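Long-range contacts in 'Carboxyl esterase 2 (Tuber melanosporum Mel28, PDB 5MIF), which probably hydrolyses carboxylic esters as an archaeal-like member of the alpha/beta hydrolase family in a mycorrhizal fungus: residues E59-Y64 with L150-A155; E226-K231 with I289-E294; L280-E285 with H317-I322. All blocks are in the same frame, centred on the assembly; numbering follows the deposited sequence.

How the interactions relate
Interaction 1 is a surface contact, joining the loop ahead of strand 75-82 to the loop after strand 142-147 mainly through Arg61. Interactions 2 and 3 are buried and both involve consecutive elements, strand 279-284 running on into helix 290-302, so they touch, Arg290 meeting Glu285 and Ile289 meeting His317. Interaction 2 mixes a hydroxyl-to-amide bond with amide, ring and guanidinium packing, whereas interaction 3 has no hydrogen bond between its segments. The surface contact centres on charged side chains and a backbone carbonyl, and the contact beside the probable catalytic histidine on apolar packing. The centres of interactions 1 and 2 lie about 26 Å apart, and those of interactions 2 and 3 about 14 Å.

Interaction 1: residues E59-Y64 with L150-A155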
loop_
_atom_site.group_PDB
_atom_site.type_symbol
_atom_site.label_atom_id
_atom_site.label_comp_id
_atom_site.label_asym_id
_atom_site.label_seq_id
_atom_site.Cartn_x
_atom_site.Cartn_y
_atom_site.Cartn_z
ATOM N N GLU A 59 10.432 20.312 28.719
ATOM C CA GLU A 59 11.320 21.199 27.988
ATOM C C GLU A 59 12.198 20.365 27.063
ATOM O O GLU A 59 12.816 20.885 26.136
ATOM C CB GLU A 59 12.154 22.081 28.932
ATOM C CG GLU A 59 13.011 23.135 28.196
ATOM C CD GLU A 59 12.216 24.134 27.331
ATOM O OE1 GLU A 59 10.968 24.211 27.437
ATOM O OE2 GLU A 59 12.857 24.830 26.507
ATOM N N ILE A 60 12.198 19.055 27.261
ATOM C CA ILE A 60 12.772 18.200 26.245
ATOM C C ILE A 60 11.628 17.732 25.351
ATOM O O ILE A 60 10.692 17.085 25.816
ATOM C CB ILE A 60 13.527 17.016 26.860
ATOM C CG1 ILE A 60 14.752 17.531 27.621
ATOM C CG2 ILE A 60 13.909 15.996 25.790
ATOM C CD1 ILE A 60 15.597 18.495 26.827
ATOM N N ARG A 61 11.685 18.102 24.074
ATOM C CA ARG A 61 10.587 17.804 23.151
ATOM C C ARG A 61 10.937 16.668 22.189
ATOM O O ARG A 61 10.083 16.162 21.454
ATOM C CB ARG A 61 10.194 19.045 22.350
ATOM C CG ARG A 61 9.815 20.273 23.149
ATOM C CD ARG A 61 8.473 20.095 23.837
ATOM N NE ARG A 61 8.083 21.315 24.542
ATOM C CZ ARG A 61 7.422 22.325 23.976
ATOM N NH1 ARG A 61 7.036 22.250 22.703
ATOM N NH2 ARG A 61 7.123 23.406 24.682
ATOM N N ASP A 62 12.202 16.281 22.201
ATOM C CA ASP A 62 12.695 15.251 21.309
ATOM C C ASP A 62 13.608 14.267 22.035
ATOM O O ASP A 62 14.537 14.672 22.735
ATOM C CB ASP A 62 13.460 15.893 20.152
ATOM C CG ASP A 62 13.926 14.878 19.145
ATOM O OD1 ASP A 62 13.153 13.939 18.883
ATOM O OD2 ASP A 62 15.052 15.017 18.619
ATOM N N GLY A 63 13.348 12.972 21.861
ATOM C CA GLY A 63 14.211 11.954 22.434
ATOM C C GLY A 63 14.111 10.605 21.745
ATOM O O GLY A 63 13.143 10.323 21.026
ATOM N N TYR A 64 15.109 9.762 21.987
ATOM C CA TYR A 64 15.155 8.440 21.379
ATOM C C TYR A 64 14.044 7.576 21.930
ATOM O O TYR A 64 13.659 7.707 23.090
ATOM C CB TYR A 64 16.505 7.767 21.618
ATOM C CG TYR A 64 17.670 8.513 21.014
ATOM C CD1 TYR A 64 17.827 8.605 19.638
ATOM C CD2 TYR A 64 18.623 9.114 21.820
ATOM C CE1 TYR A 64 18.899 9.284 19.085
ATOM C CE2 TYR A 64 19.694 9.793 21.277
ATOM C CZ TYR A 64 19.833 9.875 19.910
ATOM O OH TYR A 64 20.906 10.558 19.375
ATOM N N LEU A 150 9.404 24.417 17.598
ATOM C CA LEU A 150 8.160 23.831 18.087
ATOM C C LEU A 150 7.246 24.843 18.791
ATOM O O LEU A 150 7.709 25.846 19.329
ATOM C CB LEU A 150 8.491 22.675 19.030
ATOM C CG LEU A 150 9.364 21.608 18.350
ATOM C CD1 LEU A 150 9.927 20.594 19.332
ATOM C CD2 LEU A 150 8.555 20.877 17.287
ATOM N N THR A 151 5.945 24.570 18.802
ATOM C CA THR A 151 5.003 25.383 19.563
ATOM C C THR A 151 5.167 25.107 21.067
ATOM O O THR A 151 5.606 24.026 21.449
ATOM C CB THR A 151 3.553 25.100 19.145
ATOM O OG1 THR A 151 3.229 23.749 19.485
ATOM C CG2 THR A 151 3.365 25.308 17.644
ATOM N N PRO A 152 4.829 26.090 21.926
ATOM C CA PRO A 152 4.327 27.419 21.558
ATOM C C PRO A 152 5.414 28.489 21.479
ATOM O O PRO A 152 5.075 29.677 21.486
ATOM C CB PRO A 152 3.354 27.735 22.700
ATOM C CG PRO A 152 4.009 27.085 23.899
ATOM C CD PRO A 152 4.767 25.869 23.386
ATOM N N LYS A 153 6.681 28.093 21.382
ATOM C CA LYS A 153 7.764 29.062 21.210
ATOM C C LYS A 153 7.494 29.922 19.973
ATOM O O LYS A 153 7.798 31.114 19.946
ATOM C CB LYS A 153 9.107 28.351 21.113
ATOM C CG LYS A 153 9.241 27.306 22.205
ATOM C CD LYS A 153 10.668 26.838 22.465
ATOM C CE LYS A 153 10.671 25.906 23.679
ATOM N NZ LYS A 153 9.343 25.206 23.797
ATOM N N VAL A 154 6.934 29.302 18.939
ATOM C CA VAL A 154 6.390 30.032 17.800
ATOM C C VAL A 154 5.001 29.490 17.490
ATOM O O VAL A 154 4.542 28.543 18.126
ATOM C CB VAL A 154 7.279 29.911 16.554
ATOM C CG1 VAL A 154 8.648 30.536 16.802
ATOM C CG2 VAL A 154 7.391 28.438 16.118
ATOM N N ALA A 155 4.320 30.113 16.535
ATOM C CA ALA A 155 3.032 29.612 16.080
ATOM C C ALA A 155 2.942 29.688 14.567
ATOM O O ALA A 155 3.795 30.302 13.910
ATOM C CB ALA A 155 1.894 30.409 16.712
#
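Arg61 reaches across to the loop 150-155 and lays the edge of its guanidinium against the carbonyl of Thr151. NH1 gives a short, straight hydrogen bond to Thr151 O, 2.6 Å with an N-H...O angle of 169°; the oxygen lies in the guanidinium plane, and the donor comes in almost in line with the C=O. Pro152, which follows a cis peptide, meets the same flat group at its edge, with CD 3.6 Å from Arg61 NH2. The arginine chain bends at chi2 (-71°), is extended at chi3 and turns its head at chi4. Its early carbons slide past Leu150 in the opposite direction, and Arg61 CB packs 3.4 Å from Leu150 CD1, so the hydrocarbon root of the arginine is covered as well.

Lys153 comes from the opposite direction and brings its amine over one face of the guanidinium. NZ is modelled only 3.0 Å from Arg61 NH2, two donors of like charge, and the last torsion of this exposed lysine is an unusual 28°, so the exact place of the amine is doubtful. Glu59, bent at its own chi2, swings back toward it: as modelled, Glu59 OE1 stands 4.1 Å from Lys153 NZ, beyond a salt bridge, and might partly offset the like charges.

Two further carbonyls hold the arginine head, Pro58 O at NE and Val121 O at NH1, so NH1 serves two acceptors and the group's rotation is fixed. The neighbouring Asp62 binds Lys126 N and Ser127 OG, while Thr151 pairs through its backbone with Trp120. The contact thus ties two surface loops to the stretch that begins with the HGGGW sequence ending at Trp120, which matches the HGG oxyanion-hole motif of hormone-sensitive-lipase-like alpha/beta hydrolases and probably has that role here.

Interaction 2: residues E226-K231 with I289-E294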
loop_
_atom_site.group_PDB
_atom_site.type_symbol
_atom_site.label_atom_id
_atom_site.label_comp_id
_atom_site.label_asym_id
_atom_site.label_seq_id
_atom_site.Cartn_x
_atom_site.Cartn_y
_atom_site.Cartn_z
ATOM N N GLU A 226 -13.974 19.612 11.317
ATOM C CA GLU A 226 -13.957 18.236 11.753
ATOM C C GLU A 226 -14.622 17.376 10.698
ATOM O O GLU A 226 -15.557 17.816 10.017
ATOM C CB GLU A 226 -14.644 18.116 13.099
ATOM C CG GLU A 226 -14.009 19.046 14.103
ATOM C CD GLU A 226 -14.305 18.662 15.518
ATOM O OE1 GLU A 226 -15.394 18.100 15.760
ATOM O OE2 GLU A 226 -13.443 18.921 16.383
ATOM N N SER A 227 -14.100 16.168 10.533
ATOM C CA SER A 227 -14.568 15.272 9.491
ATOM C C SER A 227 -15.221 14.052 10.117
ATOM O O SER A 227 -15.181 13.882 11.339
ATOM C CB SER A 227 -13.407 14.872 8.576
ATOM O OG SER A 227 -12.295 14.433 9.340
ATOM N N ALA A 228 -15.837 13.227 9.274
ATOM C CA ALA A 228 -16.587 12.049 9.709
ATOM C C ALA A 228 -15.809 11.152 10.682
ATOM O O ALA A 228 -16.373 10.666 11.666
ATOM C CB ALA A 228 -17.034 11.239 8.490
ATOM N N THR A 229 -14.524 10.927 10.418
ATOM C CA THR A 229 -13.762 10.008 11.261
ATOM C C THR A 229 -13.418 10.589 12.642
ATOM O O THR A 229 -13.030 9.833 13.534
ATOM C CB THR A 229 -12.454 9.548 10.578
ATOM O OG1 THR A 229 -11.722 10.688 10.119
ATOM C CG2 THR A 229 -12.752 8.620 9.399
ATOM N N PHE A 230 -13.560 11.906 12.829
ATOM C CA PHE A 230 -13.454 12.485 14.178
ATOM C C PHE A 230 -14.490 11.838 15.083
ATOM O O PHE A 230 -14.192 11.435 16.206
ATOM C CB PHE A 230 -13.680 14.005 14.188
ATOM C CG PHE A 230 -12.450 14.822 13.921
ATOM C CD1 PHE A 230 -11.841 14.821 12.667
ATOM C CD2 PHE A 230 -11.894 15.592 14.933
ATOM C CE1 PHE A 230 -10.708 15.593 12.422
ATOM C CE2 PHE A 230 -10.762 16.359 14.703
ATOM C CZ PHE A 230 -10.168 16.360 13.444
ATOM N N LYS A 231 -15.704 11.728 14.555
ATOM C CA LYS A 231 -16.824 11.117 15.252
ATOM C C LYS A 231 -16.665 9.593 15.380
ATOM O O LYS A 231 -17.079 9.000 16.377
ATOM C CB LYS A 231 -18.127 11.455 14.516
ATOM C CG LYS A 231 -18.459 12.937 14.568
ATOM C CD LYS A 231 -19.338 13.366 13.405
ATOM C CE LYS A 231 -19.594 14.878 13.441
ATOM N NZ LYS A 231 -20.761 15.300 12.601
ATOM N N ILE A 289 -8.047 11.281 12.081
ATOM C CA ILE A 289 -7.609 12.197 11.032
ATOM C C ILE A 289 -7.614 11.507 9.646
ATOM O O ILE A 289 -7.267 12.119 8.635
ATOM C CB ILE A 289 -6.201 12.779 11.362
ATOM C CG1 ILE A 289 -6.067 14.208 10.862
ATOM C CG2 ILE A 289 -5.082 11.923 10.828
ATOM C CD1 ILE A 289 -6.889 15.166 11.665
ATOM N N ARG A 290 -8.028 10.241 9.604
ATOM C CA ARG A 290 -8.014 9.465 8.357
ATOM C C ARG A 290 -8.767 10.149 7.203
ATOM O O ARG A 290 -8.270 10.193 6.080
ATOM C CB ARG A 290 -8.600 8.067 8.591
ATOM C CG ARG A 290 -8.525 7.145 7.375
ATOM C CD ARG A 290 -9.340 5.882 7.603
ATOM N NE ARG A 290 -10.758 6.142 7.364
ATOM C CZ ARG A 290 -11.759 5.421 7.866
ATOM N NH1 ARG A 290 -11.508 4.379 8.646
ATOM N NH2 ARG A 290 -13.015 5.739 7.577
ATOM N N GLN A 291 -9.956 10.681 7.477
ATOM C CA GLN A 291 -10.784 11.288 6.426
ATOM C C GLN A 291 -10.089 12.443 5.687
ATOM O O GLN A 291 -10.302 12.652 4.483
ATOM C CB GLN A 291 -12.112 11.779 7.016
ATOM C CG GLN A 291 -13.122 12.256 5.976
ATOM C CD GLN A 291 -13.760 11.112 5.208
ATOM O OE1 GLN A 291 -14.092 10.075 5.783
ATOM N NE2 GLN A 291 -13.916 11.287 3.895
ATOM N N GLN A 292 -9.274 13.204 6.412
ATOM C CA GLN A 292 -8.601 14.363 5.831
ATOM C C GLN A 292 -7.658 13.981 4.696
ATOM O O GLN A 292 -7.679 14.599 3.625
ATOM C CB GLN A 292 -7.831 15.130 6.911
ATOM C CG GLN A 292 -8.746 15.886 7.844
ATOM C CD GLN A 292 -7.997 16.760 8.822
ATOM O OE1 GLN A 292 -6.829 17.108 8.609
ATOM N NE2 GLN A 292 -8.654 17.086 9.934
ATOM N N GLY A 293 -6.824 12.973 4.937
ATOM C CA GLY A 293 -5.901 12.501 3.918
ATOM C C GLY A 293 -6.614 11.975 2.686
ATOM O O GLY A 293 -6.256 12.335 1.560
ATOM N N GLU A 294 -7.648 11.160 2.900
ATOM C CA GLU A 294 -8.383 10.539 1.798
ATOM C C GLU A 294 -9.115 11.589 0.966
ATOM O O GLU A 294 -9.057 11.564 -0.265
ATOM C CB GLU A 294 -9.357 9.475 2.342
ATOM C CG GLU A 294 -8.641 8.285 2.989
ATOM C CD GLU A 294 -9.557 7.110 3.374
ATOM O OE1 GLU A 294 -10.783 7.284 3.512
ATOM O OE2 GLU A 294 -9.030 5.985 3.529
#
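Thr229 OG1 is held by two backbone groups: it accepts a hydrogen bond from Gln291 N (3.2 Å, N-H...O angle 160°) and is also hydrogen-bonded to Pro288 O. A chi1 of 51° turns the hydroxyl toward the start of helix 290-302, whose first-turn N-H it serves. The same rotation carries the methyl CG2 of Thr229 over one face of the Arg290 guanidinium, 3.4 Å from Arg290 NH2, with the two side chains crossing at about a right angle.

Two residues earlier, Ser227 CB and OG lean on CB and CG of Gln291, Ser227 OG standing 3.5 Å from Gln291 CB. This hydroxyl is buried and has no polar partner in the model. Gln291 itself bends at chi2.

Phe230 meets a glutamine edge-on. Gln292 NE2 sits in the ring plane, 3.6 Å from Phe230 CE1, with amide and ring only 17° from parallel. Ile289 CD1 lies 3.9 Å from Phe230 CE1, the two side chains running side by side in the same direction.

The polar ends have partners beyond the two segments: Arg290 on the carbonyl of Glu285, Gln291 NE2 on Asp295 in its own helix, and Gln292 OE1 on the backbone N-H of both Thr221 and Asp222, which positions the amide at the ring. The short helix 228-232, from the segment following strand 213-217, packs against the start of helix 290-302, just after Asp287, the probable acid of a Ser-His-Asp triad, a layout consistent with the active site of an alpha/beta hydrolase.

Interaction 3: residues L280-E285 with H317-I322; sequences LIVVAE and HGFASI
With chi1 at 69°, Phe319 CG stands between the backbone N and the carbonyl carbon, and the ring extends from there toward the strand, where Val282 meets it with CG1 set opposite the backbone nitrogen (chi1 178°). The ring arrives edge first: Phe319 CZ lies 3.7 Å from Val282 CG1, which sits close to the ring plane, and the two side chains cross at roughly a right angle. Two residues along, Ala284 presents CB to the same edge, 3.8 Å from Phe319 CE2. Ala284 CB also lies 3.9 Å from His317 N.

No hydrogen bond links the two segments; the side-chain contacts between them are apolar. Around the ring, Tyr218 stacks edge-to-face, Val312 of the next strand touches it, and Ala331 and Thr334 pack on it from helix 329-345. The loop holds its own shape through Gly318 O, which accepts both Ser321 N and Ile322 N at 3.1 Å, in a tight turn entered by a glycine with phi of 95°.

Phe319 thus seats the loop against Val282 and Ala284, two residues after His317. That histidine bonds through NE2 to Ser190 OG and through ND1 to Asp287, a geometry that matches the Ser-His-Asp catalytic triad of the alpha/beta hydrolase fold, with the histidine loop following the last strand.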
loop_
_atom_site.group_PDB
_atom_site.type_symbol
_atom_site.label_atom_id
_atom_site.label_comp_id
_atom_site.label_asym_id
_atom_site.label_seq_id
_atom_site.Cartn_x
_atom_site.Cartn_y
_atom_site.Cartn_z
ATOM N N LEU A 280 1.882 10.564 -3.124
ATOM C CA LEU A 280 1.393 9.330 -2.523
ATOM C C LEU A 280 0.892 9.614 -1.101
ATOM O O LEU A 280 1.634 10.143 -0.263
ATOM C CB LEU A 280 2.496 8.265 -2.499
ATOM C CG LEU A 280 2.252 7.054 -1.595
ATOM C CD1 LEU A 280 1.087 6.195 -2.099
ATOM C CD2 LEU A 280 3.503 6.220 -1.489
ATOM N N ILE A 281 -0.361 9.261 -0.830
ATOM C CA ILE A 281 -0.923 9.425 0.506
ATOM C C ILE A 281 -1.213 8.083 1.157
ATOM O O ILE A 281 -1.876 7.223 0.577
ATOM C CB ILE A 281 -2.207 10.269 0.468
ATOM C CG1 ILE A 281 -1.891 11.647 -0.113
ATOM C CG2 ILE A 281 -2.832 10.370 1.868
ATOM C CD1 ILE A 281 -3.116 12.503 -0.387
ATOM N N VAL A 282 -0.696 7.902 2.362
ATOM C CA VAL A 282 -0.916 6.681 3.120
ATOM C C VAL A 282 -1.643 7.051 4.411
ATOM O O VAL A 282 -1.223 7.968 5.106
ATOM C CB VAL A 282 0.427 5.977 3.423
ATOM C CG1 VAL A 282 0.204 4.741 4.251
ATOM C CG2 VAL A 282 1.140 5.627 2.115
ATOM N N VAL A 283 -2.735 6.363 4.729
ATOM C CA VAL A 283 -3.486 6.669 5.956
ATOM C C VAL A 283 -3.677 5.418 6.811
ATOM O O VAL A 283 -3.640 4.292 6.303
ATOM C CB VAL A 283 -4.879 7.290 5.660
ATOM C CG1 VAL A 283 -4.733 8.662 4.992
ATOM C CG2 VAL A 283 -5.740 6.329 4.821
ATOM N N ALA A 284 -3.839 5.616 8.117
ATOM C CA ALA A 284 -4.162 4.512 9.011
ATOM C C ALA A 284 -5.676 4.342 9.064
ATOM O O ALA A 284 -6.409 5.320 8.986
ATOM C CB ALA A 284 -3.597 4.761 10.407
ATOM N N GLU A 285 -6.147 3.110 9.211
ATOM C CA GLU A 285 -7.584 2.860 9.227
ATOM C C GLU A 285 -8.249 3.427 10.480
ATOM O O GLU A 285 -9.258 4.134 10.398
ATOM C CB GLU A 285 -7.872 1.367 9.140
ATOM C CG GLU A 285 -9.335 1.024 9.287
ATOM C CD GLU A 285 -9.569 -0.468 9.397
ATOM O OE1 GLU A 285 -8.664 -1.174 9.896
ATOM O OE2 GLU A 285 -10.665 -0.929 9.025
ATOM N N HIS A 317 -2.883 5.978 14.014
ATOM C CA HIS A 317 -2.058 7.161 13.807
ATOM C C HIS A 317 -0.661 6.969 14.408
ATOM O O HIS A 317 -0.519 6.428 15.510
ATOM C CB HIS A 317 -2.738 8.392 14.413
ATOM C CG HIS A 317 -2.226 9.693 13.879
ATOM N ND1 HIS A 317 -2.747 10.289 12.749
ATOM C CD2 HIS A 317 -1.232 10.507 14.308
ATOM C CE1 HIS A 317 -2.106 11.420 12.515
ATOM N NE2 HIS A 317 -1.186 11.579 13.450
ATOM N N GLY A 318 0.367 7.373 13.672
ATOM C CA GLY A 318 1.726 7.284 14.168
ATOM C C GLY A 318 2.490 6.036 13.754
ATOM O O GLY A 318 3.664 5.899 14.107
ATOM N N PHE A 319 1.869 5.140 12.984
ATOM C CA PHE A 319 2.518 3.847 12.729
ATOM C C PHE A 319 3.856 3.967 12.004
ATOM O O PHE A 319 4.698 3.081 12.110
ATOM C CB PHE A 319 1.590 2.882 11.958
ATOM C CG PHE A 319 1.299 3.267 10.516
ATOM C CD1 PHE A 319 2.257 3.112 9.514
ATOM C CD2 PHE A 319 0.028 3.681 10.150
ATOM C CE1 PHE A 319 1.966 3.435 8.199
ATOM C CE2 PHE A 319 -0.279 3.996 8.832
ATOM C CZ PHE A 319 0.689 3.879 7.853
ATOM N N ALA A 320 4.069 5.067 11.292
ATOM C CA ALA A 320 5.285 5.222 10.508
ATOM C C ALA A 320 6.498 5.674 11.330
ATOM O O ALA A 320 7.628 5.496 10.887
ATOM C CB ALA A 320 5.043 6.199 9.354
ATOM N N SER A 321 6.277 6.282 12.497
ATOM C CA SER A 321 7.403 6.807 13.278
ATOM C C SER A 321 7.554 6.148 14.653
ATOM O O SER A 321 8.594 6.271 15.294
ATOM C CB SER A 321 7.286 8.324 13.453
ATOM O OG SER A 321 6.100 8.692 14.125
ATOM N N ILE A 322 6.514 5.462 15.111
ATOM C CA ILE A 322 6.586 4.758 16.387
ATOM C C ILE A 322 7.155 3.358 16.152
ATOM O O ILE A 322 6.529 2.529 15.484
ATOM C CB ILE A 322 5.206 4.676 17.044
ATOM C CG1 ILE A 322 4.650 6.088 17.261
ATOM C CG2 ILE A 322 5.270 3.859 18.334
ATOM C CD1 ILE A 322 3.179 6.115 17.645
#